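DNA fragmentation factor 40 KDA subunit (Mus musculus, PDB 1V0D) is the nuclease that, during apoptosis, cuts chromosomal DNA into fragments and brings about chromatin condensation. Local coordinates at residues 227-232 with 305-310. Numbering follows the deposited sequence.
Sequences FSCQGP and IACHKK. With ZN (zinc ion), chain B.
The zinc site of the nuclease domain draws Cys229, just past the short strand 227-228, together with Cys307, in the loop that follows strand 300-303. The metal lies 2.4 Å from Cys229 SG and 2.2 Å from Cys307 SG, and Cys238 and His242 ND1 complete a set of three cysteines and one histidine. The two thiolates reach the ion by different rotations: SG of Cys229 is anti to its own backbone N (chi1 -178°), whereas SG of Cys307 is anti to its carbonyl carbon (chi1 -68°). Beside the metal bond, Cys229 SG accepts a hydrogen bond from Gly231 N at 3.4 Å, a weak second-shell contact that may help hold the turn. Gly231, with its positive phi of 68°, then leads into Pro232, whose ring packs against the second segment. Pro232 CD lies 3.7 Å from Cys307 CB, and Pro232 CA approaches Cys307 O at 3.3 Å in a CH...O contact. At the CB-CG edge of the same ring runs the extended chain of Lys309, crossing it obliquely, its CE 3.6 Å from Pro232 CB, while NZ goes on to a salt bridge with Asp234. Putting an alanine in place of Lys309 would probably leave Asp234 without this cationic mate and uncover the CB-CG edge of Pro232. His308, between Cys307 and Lys309, starts away from segment 227-232 and belongs to the magnesium site with Asp262, so adjacent residues serve the two metals. Ala306 O, one residue before Cys307, is hydrogen-bonded to Arg250 NH2 of the second subunit. Two distant pieces of chain pinned by one zinc, probably structural, with the neighbouring histidine at a magnesium ion, are in keeping with a zinc-stabilised His-Me finger nuclease.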
ATOM      1  N   PHE A 227       0.311   9.632  14.265  1.00 48.12           N
ATOM      2  CA  PHE A 227      -1.064   9.451  13.803  1.00 46.09           C
ATOM      3  C   PHE A 227      -1.621   8.143  14.354  1.00 47.18           C
ATOM      4  O   PHE A 227      -0.901   7.151  14.467  1.00 47.40           O
ATOM      5  CB  PHE A 227      -1.142   9.402  12.282  1.00 43.63           C
ATOM      6  CG  PHE A 227      -0.666  10.647  11.603  1.00 44.30           C
ATOM      7  CD1 PHE A 227       0.697  10.914  11.478  1.00 45.39           C
ATOM      8  CD2 PHE A 227      -1.578  11.547  11.052  1.00 43.85           C
ATOM      9  CE1 PHE A 227       1.148  12.064  10.804  1.00 45.37           C
ATOM     10  CE2 PHE A 227      -1.138  12.700  10.375  1.00 43.78           C
ATOM     11  CZ  PHE A 227       0.224  12.956  10.252  1.00 42.93           C
ATOM     12  N   SER A 228      -2.904   8.143  14.706  1.00 48.79           N
ATOM     13  CA  SER A 228      -3.552   6.949  15.237  1.00 48.63           C
ATOM     14  C   SER A 228      -4.624   6.490  14.286  1.00 49.69           C
ATOM     15  O   SER A 228      -5.408   7.296  13.784  1.00 50.70           O
ATOM     16  CB  SER A 228      -4.191   7.228  16.590  1.00 48.24           C
ATOM     17  OG  SER A 228      -3.214   7.304  17.611  1.00 51.85           O
ATOM     18  N   CYS A 229      -4.664   5.193  14.026  1.00 49.78           N
ATOM     19  CA  CYS A 229      -5.682   4.672  13.135  1.00 49.97           C
ATOM     20  C   CYS A 229      -7.020   4.965  13.812  1.00 52.28           C
ATOM     21  O   CYS A 229      -7.163   4.771  15.021  1.00 54.43           O
ATOM     22  CB  CYS A 229      -5.505   3.165  12.954  1.00 46.38           C
ATOM     23  SG  CYS A 229      -6.683   2.439  11.819  1.00 45.75           S
ATOM     24  N   GLN A 230      -7.995   5.450  13.056  1.00 53.64           N
ATOM     25  CA  GLN A 230      -9.294   5.722  13.645  1.00 54.64           C
ATOM     26  C   GLN A 230     -10.215   4.513  13.479  1.00 55.03           C
ATOM     27  O   GLN A 230     -11.435   4.637  13.610  1.00 56.70           O
ATOM     28  CB  GLN A 230      -9.925   6.938  12.986  1.00 54.82           C
ATOM     29  CG  GLN A 230      -9.038   8.163  12.958  1.00 58.17           C
ATOM     30  CD  GLN A 230      -9.782   9.388  12.449  1.00 60.52           C
ATOM     31  OE1 GLN A 230      -9.214  10.243  11.760  1.00 59.83           O
ATOM     32  NE2 GLN A 230     -11.064   9.479  12.796  1.00 61.41           N
ATOM     33  N   GLY A 231      -9.627   3.350  13.185  1.00 53.68           N
ATOM     34  CA  GLY A 231     -10.396   2.126  12.998  1.00 52.02           C
ATOM     35  C   GLY A 231     -11.262   2.144  11.751  1.00 52.07           C
ATOM     36  O   GLY A 231     -11.419   3.196  11.130  1.00 52.80           O
ATOM     37  N   PRO A 232     -11.841   1.006  11.343  1.00 51.71           N
ATOM     38  CA  PRO A 232     -12.673   1.053  10.137  1.00 53.77           C
ATOM     39  C   PRO A 232     -13.837   2.047  10.236  1.00 57.26           C
ATOM     40  O   PRO A 232     -14.164   2.537  11.320  1.00 57.54           O
ATOM     41  CB  PRO A 232     -13.125  -0.400   9.968  1.00 52.00           C
ATOM     42  CG  PRO A 232     -13.042  -0.957  11.347  1.00 51.03           C
ATOM     43  CD  PRO A 232     -11.784  -0.356  11.893  1.00 50.63           C
ATOM     44  N   ILE A 305      -4.003   0.409   6.596  1.00 47.74           N
ATOM     45  CA  ILE A 305      -4.563  -0.428   5.541  1.00 45.92           C
ATOM     46  C   ILE A 305      -5.404  -1.621   6.018  1.00 45.88           C
ATOM     47  O   ILE A 305      -6.329  -2.051   5.324  1.00 43.40           O
ATOM     48  CB  ILE A 305      -3.443  -0.921   4.587  1.00 44.64           C
ATOM     49  CG1 ILE A 305      -4.069  -1.648   3.399  1.00 42.89           C
ATOM     50  CG2 ILE A 305      -2.451  -1.803   5.346  1.00 40.15           C
ATOM     51  CD1 ILE A 305      -3.077  -2.102   2.380  1.00 44.39           C
ATOM     52  N   ALA A 306      -5.097  -2.145   7.199  1.00 46.72           N
ATOM     53  CA  ALA A 306      -5.836  -3.291   7.728  1.00 50.53           C
ATOM     54  C   ALA A 306      -7.232  -2.894   8.243  1.00 51.96           C
ATOM     55  O   ALA A 306      -8.066  -3.754   8.556  1.00 52.33           O
ATOM     56  CB  ALA A 306      -5.030  -3.960   8.850  1.00 49.20           C
ATOM     57  N   CYS A 307      -7.469  -1.590   8.337  1.00 51.76           N
ATOM     58  CA  CYS A 307      -8.742  -1.069   8.809  1.00 53.05           C
ATOM     59  C   CYS A 307      -9.416  -0.287   7.708  1.00 55.07           C
ATOM     60  O   CYS A 307     -10.188   0.623   7.980  1.00 57.49           O
ATOM     61  CB  CYS A 307      -8.546  -0.150  10.020  1.00 52.33           C
ATOM     62  SG  CYS A 307      -7.994  -1.007  11.488  1.00 49.20           S
ATOM     63  N   HIS A 308      -9.094  -0.610   6.463  1.00 56.85           N
ATOM     64  CA  HIS A 308      -9.728   0.056   5.341  1.00 57.21           C
ATOM     65  C   HIS A 308     -10.609  -0.989   4.702  1.00 59.56           C
ATOM     66  O   HIS A 308     -10.156  -1.739   3.844  1.00 60.93           O
ATOM     67  CB  HIS A 308      -8.712   0.539   4.308  1.00 55.16           C
ATOM     68  CG  HIS A 308      -9.320   1.341   3.196  1.00 55.28           C
ATOM     69  ND1 HIS A 308      -8.623   1.693   2.061  1.00 56.03           N
ATOM     70  CD2 HIS A 308     -10.547   1.903   3.067  1.00 56.34           C
ATOM     71  CE1 HIS A 308      -9.389   2.438   1.284  1.00 54.76           C
ATOM     72  NE2 HIS A 308     -10.562   2.582   1.871  1.00 54.53           N
ATOM     73  N   LYS A 309     -11.856  -1.070   5.140  1.00 62.42           N
ATOM     74  CA  LYS A 309     -12.762  -2.029   4.551  1.00 66.09           C
ATOM     75  C   LYS A 309     -13.086  -1.523   3.156  1.00 68.36           C
ATOM     76  O   LYS A 309     -13.558  -0.402   2.985  1.00 69.14           O
ATOM     77  CB  LYS A 309     -14.029  -2.163   5.395  1.00 66.67           C
ATOM     78  CG  LYS A 309     -13.748  -2.750   6.765  1.00 69.97           C
ATOM     79  CD  LYS A 309     -15.008  -2.976   7.591  1.00 71.89           C
ATOM     80  CE  LYS A 309     -14.636  -3.538   8.964  1.00 73.58           C
ATOM     81  NZ  LYS A 309     -15.808  -3.715   9.869  1.00 76.44           N
ATOM     82  N   LYS A 310     -12.788  -2.346   2.160  1.00 71.87           N
ATOM     83  CA  LYS A 310     -13.034  -1.997   0.771  1.00 74.87           C
ATOM     84  C   LYS A 310     -14.423  -2.458   0.375  1.00 75.99           C
ATOM     85  O   LYS A 310     -14.796  -2.411  -0.796  1.00 76.53           O
ATOM     86  CB  LYS A 310     -11.990  -2.657  -0.128  1.00 77.33           C
ATOM     87  CG  LYS A 310     -10.630  -1.966  -0.124  1.00 79.33           C
ATOM     88  CD  LYS A 310     -10.715  -0.602  -0.796  1.00 81.09           C
ATOM     89  CE  LYS A 310      -9.324  -0.043  -1.089  1.00 83.79           C
ATOM     90  NZ  LYS A 310      -9.372   1.256  -1.839  1.00 84.93           N
TER
HETATM   91 ZN    ZN B 401      -6.528   0.217  12.616  1.00 50.20          ZN